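Local coordinates for protein aminoacyl-tRNA synthetase (Cryptosporidium parvum, PDB 5F9Z) that binds the inhibitor halofuginone and, as a class II prolyl-tRNA synthetase, probably joins proline to its cognate tRNA in an ATP-dependent reaction, at residues A[63-68]-A[196-201]. Residues are numbered along the deposited sequence; the frame is centred on the assembly and turned at random.
Sequences QSVFDQ and ASIYED
Ile-198 reaches across to Val-65 and Phe-66 in a helix-helix contact of the class II synthetase catalytic region, where helices 53-71 and 181-202 meet against the antiparallel strands that carry the active site. One side chain supplies the whole of one partner's share, an example of how a single branched residue can join two helices by apolar contact alone. The methyl CD1 of Ile-198 fits between its two neighbours, 3.9 Å from CG1 of Val-65 and equally far from CB of Phe-66. One carbon nearer the backbone, CG1 of Ile-198 comes obliquely to the ring of Phe-66, 3.9 Å from CD1. The isoleucine and valine side chains run past each other in opposite senses, whereas the isoleucine and phenylalanine cross nearly at right angles. In Ile-198 a chi1 of -72° sets CG1 anti to the carbonyl carbon, facing the other helix, and chi2 of -64° then turns CD1 into the notch between Val-65 and Phe-66. No hydrogen bond links the two segments.

Further out, the Phe-66 ring lies nearly parallel to that of Tyr-195, their planes about 15° apart, and the Phe-66 side chain also touches Trp-149 and Trp-273 on strands of the core. Tyr-199, on the same helical segment as Ile-198, packs against Ile-227 and Leu-275, so both helices rest on that core. The Phe-66 side chain is still about 10 Å from bound halofuginone, so the contact is structural packing outside the first shell of the pocket. At the more open side of 196-201, Ser-197 OG donates to the anti lone pair of Asp-201 OD2 at 2.7 Å.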
ATOM      1  N   GLN A  63      -5.244  -8.872   1.706  1.00 26.65           N
ATOM      2  CA  GLN A  63      -6.189  -9.577   0.848  1.00 28.24           C
ATOM      3  C   GLN A  63      -7.427 -10.010   1.623  1.00 28.38           C
ATOM      4  O   GLN A  63      -8.552  -9.856   1.138  1.00 29.61           O
ATOM      5  CB  GLN A  63      -5.510 -10.783   0.199  1.00 29.69           C
ATOM      6  CG  GLN A  63      -6.436 -11.628  -0.657  1.00 33.06           C
ATOM      7  CD  GLN A  63      -5.698 -12.707  -1.424  1.00 37.37           C
ATOM      8  OE1 GLN A  63      -4.466 -12.742  -1.440  1.00 38.10           O
ATOM      9  NE2 GLN A  63      -6.449 -13.596  -2.067  1.00 38.37           N
ATOM     10  N   SER A  64      -7.240 -10.544   2.833  1.00 26.81           N
ATOM     11  CA  SER A  64      -8.377 -11.011   3.620  1.00 25.04           C
ATOM     12  C   SER A  64      -9.307  -9.864   3.995  1.00 25.09           C
ATOM     13  O   SER A  64     -10.534  -9.993   3.900  1.00 24.82           O
ATOM     14  CB  SER A  64      -7.883 -11.728   4.877  1.00 25.77           C
ATOM     15  OG  SER A  64      -8.950 -11.965   5.776  1.00 28.30           O
ATOM     16  N   VAL A  65      -8.743  -8.733   4.423  1.00 23.79           N
ATOM     17  CA  VAL A  65      -9.570  -7.618   4.872  1.00 22.21           C
ATOM     18  C   VAL A  65     -10.289  -6.973   3.694  1.00 25.11           C
ATOM     19  O   VAL A  65     -11.484  -6.664   3.774  1.00 27.89           O
ATOM     20  CB  VAL A  65      -8.715  -6.598   5.646  1.00 20.89           C
ATOM     21  CG1 VAL A  65      -9.514  -5.335   5.931  1.00 21.01           C
ATOM     22  CG2 VAL A  65      -8.206  -7.214   6.943  1.00 19.11           C
ATOM     23  N   PHE A  66      -9.582  -6.767   2.581  1.00 23.55           N
ATOM     24  CA  PHE A  66     -10.199  -6.096   1.441  1.00 22.09           C
ATOM     25  C   PHE A  66     -11.224  -6.991   0.756  1.00 22.29           C
ATOM     26  O   PHE A  66     -12.250  -6.503   0.269  1.00 21.99           O
ATOM     27  CB  PHE A  66      -9.131  -5.649   0.447  1.00 20.96           C
ATOM     28  CG  PHE A  66      -9.681  -4.882  -0.718  1.00 22.34           C
ATOM     29  CD1 PHE A  66     -10.045  -3.552  -0.576  1.00 21.16           C
ATOM     30  CD2 PHE A  66      -9.843  -5.489  -1.952  1.00 20.88           C
ATOM     31  CE1 PHE A  66     -10.558  -2.842  -1.643  1.00 22.27           C
ATOM     32  CE2 PHE A  66     -10.352  -4.784  -3.024  1.00 21.76           C
ATOM     33  CZ  PHE A  66     -10.710  -3.458  -2.869  1.00 23.21           C
ATOM     34  N   ASP A  67     -10.962  -8.300   0.701  1.00 22.54           N
ATOM     35  CA  ASP A  67     -11.909  -9.217   0.075  1.00 24.05           C
ATOM     36  C   ASP A  67     -13.242  -9.214   0.811  1.00 23.48           C
ATOM     37  O   ASP A  67     -14.307  -9.269   0.184  1.00 26.31           O
ATOM     38  CB  ASP A  67     -11.322 -10.629   0.028  1.00 25.24           C
ATOM     39  CG  ASP A  67     -12.112 -11.562  -0.862  1.00 26.29           C
ATOM     40  OD1 ASP A  67     -11.856 -11.576  -2.084  1.00 27.14           O
ATOM     41  OD2 ASP A  67     -12.984 -12.289  -0.342  1.00 27.47           O
ATOM     42  N   GLN A  68     -13.205  -9.144   2.144  1.00 21.93           N
ATOM     43  CA  GLN A  68     -14.442  -9.045   2.911  1.00 23.16           C
ATOM     44  C   GLN A  68     -15.134  -7.707   2.684  1.00 25.62           C
ATOM     45  O   GLN A  68     -16.364  -7.625   2.777  1.00 27.63           O
ATOM     46  CB  GLN A  68     -14.156  -9.250   4.400  1.00 21.33           C
ATOM     47  N   ALA A 196      -8.578   3.748   0.799  1.00 25.33           N
ATOM     48  CA  ALA A 196      -8.084   4.635   1.847  1.00 24.04           C
ATOM     49  C   ALA A 196      -8.189   3.986   3.221  1.00 24.15           C
ATOM     50  O   ALA A 196      -7.349   4.239   4.092  1.00 27.25           O
ATOM     51  CB  ALA A 196      -8.852   5.956   1.824  1.00 21.68           C
ATOM     52  N   SER A 197      -9.207   3.149   3.432  1.00 20.51           N
ATOM     53  CA  SER A 197      -9.329   2.443   4.703  1.00 20.34           C
ATOM     54  C   SER A 197      -8.235   1.396   4.861  1.00 21.37           C
ATOM     55  O   SER A 197      -7.710   1.201   5.963  1.00 20.37           O
ATOM     56  CB  SER A 197     -10.711   1.798   4.814  1.00 20.82           C
ATOM     57  OG  SER A 197     -10.815   1.016   5.991  1.00 20.52           O
ATOM     58  N   ILE A 198      -7.879   0.711   3.770  1.00 21.34           N
ATOM     59  CA  ILE A 198      -6.821  -0.295   3.834  1.00 22.23           C
ATOM     60  C   ILE A 198      -5.508   0.338   4.282  1.00 23.43           C
ATOM     61  O   ILE A 198      -4.796  -0.207   5.133  1.00 25.15           O
ATOM     62  CB  ILE A 198      -6.675  -1.004   2.474  1.00 22.22           C
ATOM     63  CG1 ILE A 198      -7.862  -1.936   2.223  1.00 21.93           C
ATOM     64  CG2 ILE A 198      -5.365  -1.777   2.406  1.00 20.37           C
ATOM     65  CD1 ILE A 198      -7.960  -3.081   3.209  1.00 21.01           C
ATOM     66  N   TYR A 199      -5.176   1.505   3.729  1.00 22.39           N
ATOM     67  CA  TYR A 199      -3.908   2.142   4.071  1.00 22.13           C
ATOM     68  C   TYR A 199      -3.945   2.757   5.466  1.00 23.24           C
ATOM     69  O   TYR A 199      -2.983   2.624   6.231  1.00 24.68           O
ATOM     70  CB  TYR A 199      -3.556   3.201   3.027  1.00 22.15           C
ATOM     71  CG  TYR A 199      -2.842   2.647   1.817  1.00 21.40           C
ATOM     72  CD1 TYR A 199      -3.546   2.033   0.791  1.00 20.54           C
ATOM     73  CD2 TYR A 199      -1.461   2.740   1.701  1.00 22.43           C
ATOM     74  CE1 TYR A 199      -2.896   1.527  -0.317  1.00 21.61           C
ATOM     75  CE2 TYR A 199      -0.801   2.236   0.598  1.00 23.65           C
ATOM     76  CZ  TYR A 199      -1.523   1.629  -0.408  1.00 23.93           C
ATOM     77  OH  TYR A 199      -0.872   1.130  -1.513  1.00 26.49           O
ATOM     78  N   GLU A 200      -5.041   3.427   5.821  1.00 22.55           N
ATOM     79  CA  GLU A 200      -5.082   4.170   7.075  1.00 25.00           C
ATOM     80  C   GLU A 200      -5.543   3.313   8.252  1.00 25.87           C
ATOM     81  O   GLU A 200      -4.941   3.365   9.329  1.00 25.66           O
ATOM     82  CB  GLU A 200      -5.982   5.401   6.927  1.00 26.88           C
ATOM     83  CG  GLU A 200      -5.493   6.391   5.880  1.00 30.27           C
ATOM     84  CD  GLU A 200      -5.943   7.811   6.156  1.00 34.25           C
ATOM     85  OE1 GLU A 200      -5.687   8.693   5.310  1.00 35.86           O
ATOM     86  OE2 GLU A 200      -6.548   8.049   7.223  1.00 36.60           O
ATOM     87  N   ASP A 201      -6.605   2.525   8.074  1.00 25.60           N
ATOM     88  CA  ASP A 201      -7.116   1.732   9.187  1.00 25.94           C
ATOM     89  C   ASP A 201      -6.295   0.468   9.407  1.00 25.20           C
ATOM     90  O   ASP A 201      -6.067   0.066  10.554  1.00 27.39           O
ATOM     91  CB  ASP A 201      -8.586   1.377   8.954  1.00 26.72           C
ATOM     92  CG  ASP A 201      -9.481   2.597   8.915  1.00 30.95           C
ATOM     93  OD1 ASP A 201      -9.235   3.542   9.693  1.00 34.05           O
ATOM     94  OD2 ASP A 201     -10.433   2.613   8.106  1.00 32.75           O
TER